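Local coordinates for protein transmembrane protease (Mus musculus, PDB 2E7V) that is probably a membrane-bound serine protease, here represented by its SEA domain, a small alpha/beta module found in the extracellular part of such enzymes, at residues A[4-9]-A[74-79]; A[58-63]-A[70-75]. All blocks are in the same frame, centred on the assembly; numbering follows the deposited sequence.

Strand 68-78 is paired on both sides, by 4-9 in contact 1 and by 58-63 in contact 2, each time antiparallel. Contact 1 joins its later half, 74-79, to 4-9 near the start of the chain; contact 2 joins 70-75 to 58-63, the strand that precedes it in a beta hairpin. The centres lie about 13 Å apart, and V74 and M75 belong to both. Strand 4-14, first in the chain, thus pairs with 68-78 only after helix 28-46 and strand 54-65 have passed. Both contacts fall within the SEA domain, whose sheet is covered on one face by helices 28-46 and 85-96.

Contact 1 (A[4-9]-A[74-79]); sequences AYFYHS and VMKFRS
With CG of K76 anti to the backbone N (chi1 179°) and every later torsion extended, the straight chain of the lysine passes the ring of F6 obliquely; CG of F6 itself lies beside its backbone N (chi1 -73°) and swings the ring back toward the other strand. CE1 of F6 lies 3.6 Å from CB of K76, CZ of F6 meets CD and CE further out, and CD1 of F6 reaches CG1 of V74 at 3.8 Å. Beyond the ring, CB of A4 touches CE of K76 at 3.9 Å. With an alanine in place of K76 the methylene chain beside CE1 and CZ is gone, and the F6 ring would probably be freer to turn, with CB of A4 losing its neighbour CE. These side chains stand on one face of a regular antiparallel ladder, part of the SEA-domain sheet, in which Y5 with F77 and Y7 with M75 form hydrogen-bonded pairs. N of Y5 donates a hydrogen bond to O of F77 at 2.7 Å, and N of M75 one to O of Y7 at 2.6 Å. The other face is the helix-covered one. There CD2 of Y7 comes within 3.8 Å of CD1 of F77, the planes of the rings being 76° apart in an oblique pairing, while I92 of helix 85-96 packs on both residues and F45 meets F77 edge-to-face. The hydroxyl of Y7 is hydrogen-bonded to O of R85, which fixes the far end of the ring. M75, bent at its last torsion, sets CE 3.9 Å from OG of S9.

Contact 2 (A[58-63]-A[70-75]); sequences HVVKLR and VADVVM
R63, bent at chi3 (-65°) so that NE and NH2 reach D72, grips it side-on with these two nitrogens, NE to OD2 at 2.6 Å and NH2 to OD1 at 2.7 Å, the guanidinium and carboxylate planes only 25° apart. Each carboxylate oxygen has one of the nitrogens, and OD1 also S10 OG, while NH1 of R63 forms a salt bridge with E65. CG1 of V70 lies beside the same guanidinium, 3.4 Å from NH2. The strands are the two arms of the SEA-domain beta hairpin, and their pairing is interrupted by a classic beta bulge: V60 and K61 both stand opposite D72, with N of V60 hydrogen-bonded to O of D72 and N of D72 to O of K61, the latter at 2.9 Å. At the bulge CG1 of V60 comes 3.4 Å from CG2 of V74, closer than carbons usually pack. The helix-covered face is apolar: CD2 of L62 meets CB of A71 at 3.5 Å, and V59 and V73 touch more distantly through their CG2 atoms, with S34 and I37 of helix 28-46 against V59 and I41 against V73. The outward face differs: the salt bridge and the V60-V74 pair are close, whereas H58 and K61 are its solvent-side members. The exposed ring of H58 lies alongside V74, and K61 brings its CG near OD2 of D72 but carries its ammonium away, NZ remaining 6.3 Å from that oxygen.

Contact 1 (A[4-9]-A[74-79])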
loop_
_atom_site.group_PDB
_atom_site.type_symbol
_atom_site.label_atom_id
_atom_site.label_comp_id
_atom_site.label_asym_id
_atom_site.label_seq_id
_atom_site.Cartn_x
_atom_site.Cartn_y
_atom_site.Cartn_z
ATOM N N ALA A 4 -13.573 -12.218 -10.694
ATOM C CA ALA A 4 -12.699 -11.672 -9.665
ATOM C C ALA A 4 -11.232 -11.739 -10.067
ATOM O O ALA A 4 -10.794 -12.700 -10.702
ATOM C CB ALA A 4 -12.911 -12.432 -8.357
ATOM N N TYR A 5 -10.477 -10.707 -9.692
ATOM C CA TYR A 5 -9.050 -10.631 -9.981
ATOM C C TYR A 5 -8.305 -10.254 -8.713
ATOM O O TYR A 5 -8.794 -9.452 -7.911
ATOM C CB TYR A 5 -8.770 -9.556 -11.038
ATOM C CG TYR A 5 -8.958 -9.983 -12.476
ATOM C CD1 TYR A 5 -9.185 -9.039 -13.476
ATOM C CD2 TYR A 5 -8.881 -11.326 -12.844
ATOM C CE1 TYR A 5 -9.332 -9.420 -14.810
ATOM C CE2 TYR A 5 -9.022 -11.720 -14.175
ATOM C CZ TYR A 5 -9.247 -10.762 -15.150
ATOM O OH TYR A 5 -9.375 -11.152 -16.466
ATOM N N PHE A 6 -7.121 -10.828 -8.536
ATOM C CA PHE A 6 -6.277 -10.509 -7.396
ATOM C C PHE A 6 -4.938 -9.980 -7.889
ATOM O O PHE A 6 -4.370 -10.477 -8.874
ATOM C CB PHE A 6 -6.025 -11.745 -6.534
ATOM C CG PHE A 6 -7.208 -12.170 -5.724
ATOM C CD1 PHE A 6 -7.482 -11.565 -4.503
ATOM C CD2 PHE A 6 -8.056 -13.180 -6.182
ATOM C CE1 PHE A 6 -8.585 -11.956 -3.742
ATOM C CE2 PHE A 6 -9.164 -13.580 -5.428
ATOM C CZ PHE A 6 -9.428 -12.967 -4.205
ATOM N N TYR A 7 -4.441 -8.965 -7.195
ATOM C CA TYR A 7 -3.157 -8.377 -7.499
ATOM C C TYR A 7 -2.447 -8.220 -6.166
ATOM O O TYR A 7 -3.081 -8.013 -5.135
ATOM C CB TYR A 7 -3.326 -7.004 -8.153
ATOM C CG TYR A 7 -3.879 -7.091 -9.546
ATOM C CD1 TYR A 7 -3.032 -7.133 -10.659
ATOM C CD2 TYR A 7 -5.251 -7.215 -9.750
ATOM C CE1 TYR A 7 -3.552 -7.308 -11.952
ATOM C CE2 TYR A 7 -5.774 -7.389 -11.020
ATOM C CZ TYR A 7 -4.928 -7.437 -12.114
ATOM O OH TYR A 7 -5.479 -7.629 -13.360
ATOM N N HIS A 8 -1.130 -8.333 -6.188
ATOM C CA HIS A 8 -0.343 -8.161 -4.980
ATOM C C HIS A 8 0.958 -7.468 -5.318
ATOM O O HIS A 8 1.458 -7.580 -6.439
ATOM C CB HIS A 8 -0.060 -9.514 -4.302
ATOM C CG HIS A 8 0.857 -10.415 -5.071
ATOM N ND1 HIS A 8 0.421 -11.232 -6.091
ATOM C CD2 HIS A 8 2.192 -10.629 -4.962
ATOM C CE1 HIS A 8 1.445 -11.910 -6.579
ATOM N NE2 HIS A 8 2.532 -11.562 -5.911
ATOM N N SER A 9 1.490 -6.734 -4.347
ATOM C CA SER A 9 2.743 -6.025 -4.517
ATOM C C SER A 9 3.406 -5.872 -3.162
ATOM O O SER A 9 2.758 -6.022 -2.115
ATOM C CB SER A 9 2.491 -4.634 -5.109
ATOM O OG SER A 9 1.556 -4.707 -6.172
ATOM N N VAL A 74 -2.328 -7.625 -0.739
ATOM C CA VAL A 74 -3.175 -8.269 -1.742
ATOM C C VAL A 74 -4.348 -7.324 -2.012
ATOM O O VAL A 74 -4.894 -6.736 -1.080
ATOM C CB VAL A 74 -3.748 -9.631 -1.250
ATOM C CG1 VAL A 74 -4.876 -10.082 -2.173
ATOM C CG2 VAL A 74 -2.655 -10.700 -1.243
ATOM N N MET A 75 -4.710 -7.168 -3.280
ATOM C CA MET A 75 -5.828 -6.312 -3.663
ATOM C C MET A 75 -6.782 -7.126 -4.534
ATOM O O MET A 75 -6.348 -7.774 -5.504
ATOM C CB MET A 75 -5.335 -5.073 -4.436
ATOM C CG MET A 75 -4.480 -4.089 -3.612
ATOM S SD MET A 75 -3.421 -3.015 -4.667
ATOM C CE MET A 75 -2.153 -4.205 -5.060
ATOM N N LYS A 76 -8.070 -7.102 -4.179
ATOM C CA LYS A 76 -9.108 -7.831 -4.921
ATOM C C LYS A 76 -10.036 -6.909 -5.710
ATOM O O LYS A 76 -10.554 -5.920 -5.161
ATOM C CB LYS A 76 -9.975 -8.669 -3.973
ATOM C CG LYS A 76 -11.089 -9.433 -4.697
ATOM C CD LYS A 76 -11.862 -10.368 -3.785
ATOM C CE LYS A 76 -12.796 -11.256 -4.607
ATOM N NZ LYS A 76 -13.517 -12.246 -3.775
ATOM N N PHE A 77 -10.257 -7.251 -6.981
ATOM C CA PHE A 77 -11.130 -6.482 -7.872
ATOM C C PHE A 77 -12.158 -7.363 -8.581
ATOM O O PHE A 77 -11.932 -8.555 -8.802
ATOM C CB PHE A 77 -10.322 -5.749 -8.959
ATOM C CG PHE A 77 -9.291 -4.812 -8.421
ATOM C CD1 PHE A 77 -8.049 -5.289 -8.002
ATOM C CD2 PHE A 77 -9.577 -3.450 -8.279
ATOM C CE1 PHE A 77 -7.104 -4.428 -7.444
ATOM C CE2 PHE A 77 -8.638 -2.579 -7.721
ATOM C CZ PHE A 77 -7.397 -3.073 -7.301
ATOM N N ARG A 78 -13.284 -6.754 -8.938
ATOM C CA ARG A 78 -14.351 -7.435 -9.658
ATOM C C ARG A 78 -14.331 -6.793 -11.049
ATOM O O ARG A 78 -14.083 -5.592 -11.169
ATOM C CB ARG A 78 -15.711 -7.159 -9.004
ATOM C CG ARG A 78 -16.222 -5.732 -9.238
ATOM C CD ARG A 78 -17.698 -5.528 -8.865
ATOM N NE ARG A 78 -17.909 -5.155 -7.466
ATOM C CZ ARG A 78 -17.834 -5.995 -6.439
ATOM N NH1 ARG A 78 -17.553 -7.276 -6.644
ATOM N NH2 ARG A 78 -18.042 -5.554 -5.205
ATOM N N SER A 79 -14.568 -7.575 -12.096
ATOM C CA SER A 79 -14.587 -7.012 -13.445
ATOM C C SER A 79 -14.740 -8.102 -14.496
ATOM O O SER A 79 -15.696 -8.875 -14.458
ATOM C CB SER A 79 -13.312 -6.206 -13.707
ATOM O OG SER A 79 -13.515 -5.244 -14.730
#

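Contact 2 (A[58-63]-A[70-75])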
loop_
_atom_site.group_PDB
_atom_site.type_symbol
_atom_site.label_atom_id
_atom_site.label_comp_id
_atom_site.label_asym_id
_atom_site.label_seq_id
_atom_site.Cartn_x
_atom_site.Cartn_y
_atom_site.Cartn_z
ATOM N N HIS A 58 -5.726 -6.114 1.811
ATOM C CA HIS A 58 -5.213 -6.554 3.090
ATOM C C HIS A 58 -3.734 -6.857 3.039
ATOM O O HIS A 58 -3.215 -7.403 2.054
ATOM C CB HIS A 58 -5.995 -7.774 3.596
ATOM C CG HIS A 58 -5.660 -9.059 2.905
ATOM N ND1 HIS A 58 -4.897 -10.042 3.498
ATOM C CD2 HIS A 58 -6.026 -9.546 1.695
ATOM C CE1 HIS A 58 -4.811 -11.081 2.686
ATOM N NE2 HIS A 58 -5.487 -10.808 1.585
ATOM N N VAL A 59 -3.062 -6.449 4.105
ATOM C CA VAL A 59 -1.639 -6.661 4.271
ATOM C C VAL A 59 -1.488 -8.138 4.658
ATOM O O VAL A 59 -2.039 -8.582 5.667
ATOM C CB VAL A 59 -1.096 -5.737 5.399
ATOM C CG1 VAL A 59 0.319 -6.131 5.786
ATOM C CG2 VAL A 59 -1.142 -4.283 4.940
ATOM N N VAL A 60 -0.768 -8.902 3.840
ATOM C CA VAL A 60 -0.571 -10.324 4.119
ATOM C C VAL A 60 0.567 -10.501 5.107
ATOM O O VAL A 60 0.639 -11.499 5.818
ATOM C CB VAL A 60 -0.271 -11.116 2.837
ATOM C CG1 VAL A 60 -1.429 -10.976 1.868
ATOM C CG2 VAL A 60 1.006 -10.629 2.215
ATOM N N LYS A 61 1.470 -9.529 5.133
ATOM C CA LYS A 61 2.571 -9.558 6.076
ATOM C C LYS A 61 3.487 -8.358 5.943
ATOM O O LYS A 61 3.550 -7.710 4.889
ATOM C CB LYS A 61 3.370 -10.857 5.957
ATOM C CG LYS A 61 4.513 -10.864 4.983
ATOM C CD LYS A 61 5.432 -12.035 5.310
ATOM C CE LYS A 61 5.915 -11.960 6.759
ATOM N NZ LYS A 61 6.764 -13.123 7.169
ATOM N N LEU A 62 4.155 -8.044 7.045
ATOM C CA LEU A 62 5.092 -6.935 7.112
ATOM C C LEU A 62 6.457 -7.570 7.198
ATOM O O LEU A 62 6.708 -8.413 8.057
ATOM C CB LEU A 62 4.838 -6.085 8.358
ATOM C CG LEU A 62 3.501 -5.346 8.355
ATOM C CD1 LEU A 62 3.301 -4.613 9.681
ATOM C CD2 LEU A 62 3.469 -4.371 7.178
ATOM N N ARG A 63 7.339 -7.184 6.296
ATOM C CA ARG A 63 8.661 -7.759 6.303
ATOM C C ARG A 63 9.687 -6.696 6.576
ATOM O O ARG A 63 9.458 -5.507 6.356
ATOM C CB ARG A 63 8.953 -8.467 4.964
ATOM C CG ARG A 63 8.162 -9.753 4.790
ATOM C CD ARG A 63 8.472 -10.486 3.485
ATOM N NE ARG A 63 8.065 -9.722 2.309
ATOM C CZ ARG A 63 8.859 -8.902 1.628
ATOM N NH1 ARG A 63 10.122 -8.731 1.996
ATOM N NH2 ARG A 63 8.388 -8.255 0.568
ATOM N N VAL A 70 8.632 -3.393 4.727
ATOM C CA VAL A 70 7.998 -3.630 3.433
ATOM C C VAL A 70 6.728 -4.403 3.726
ATOM O O VAL A 70 6.740 -5.341 4.523
ATOM C CB VAL A 70 8.860 -4.468 2.480
ATOM C CG1 VAL A 70 8.005 -4.937 1.305
ATOM C CG2 VAL A 70 10.014 -3.649 1.966
ATOM N N ALA A 71 5.632 -4.002 3.092
ATOM C CA ALA A 71 4.358 -4.666 3.308
ATOM C C ALA A 71 3.906 -5.421 2.062
ATOM O O ALA A 71 3.867 -4.857 0.966
ATOM C CB ALA A 71 3.306 -3.642 3.708
ATOM N N ASP A 72 3.611 -6.706 2.217
ATOM C CA ASP A 72 3.113 -7.478 1.088
ATOM C C ASP A 72 1.600 -7.308 1.184
ATOM O O ASP A 72 0.980 -7.672 2.185
ATOM C CB ASP A 72 3.518 -8.945 1.184
ATOM C CG ASP A 72 5.028 -9.130 1.161
ATOM O OD1 ASP A 72 5.723 -8.364 0.454
ATOM O OD2 ASP A 72 5.519 -10.042 1.845
ATOM N N VAL A 73 1.034 -6.729 0.131
ATOM C CA VAL A 73 -0.389 -6.393 0.060
ATOM C C VAL A 73 -1.160 -7.079 -1.068
ATOM O O VAL A 73 -0.702 -7.109 -2.222
ATOM C CB VAL A 73 -0.533 -4.849 -0.122
ATOM C CG1 VAL A 73 -2.007 -4.444 -0.232
ATOM C CG2 VAL A 73 0.157 -4.132 1.022
ATOM N N VAL A 74 -2.328 -7.625 -0.739
ATOM C CA VAL A 74 -3.175 -8.269 -1.742
ATOM C C VAL A 74 -4.348 -7.324 -2.012
ATOM O O VAL A 74 -4.894 -6.736 -1.080
ATOM C CB VAL A 74 -3.748 -9.631 -1.250
ATOM C CG1 VAL A 74 -4.876 -10.082 -2.173
ATOM C CG2 VAL A 74 -2.655 -10.700 -1.243
ATOM N N MET A 75 -4.710 -7.168 -3.280
ATOM C CA MET A 75 -5.828 -6.312 -3.663
ATOM C C MET A 75 -6.782 -7.126 -4.534
ATOM O O MET A 75 -6.348 -7.774 -5.504
ATOM C CB MET A 75 -5.335 -5.073 -4.436
ATOM C CG MET A 75 -4.480 -4.089 -3.612
ATOM S SD MET A 75 -3.421 -3.015 -4.667
ATOM C CE MET A 75 -2.153 -4.205 -5.060
#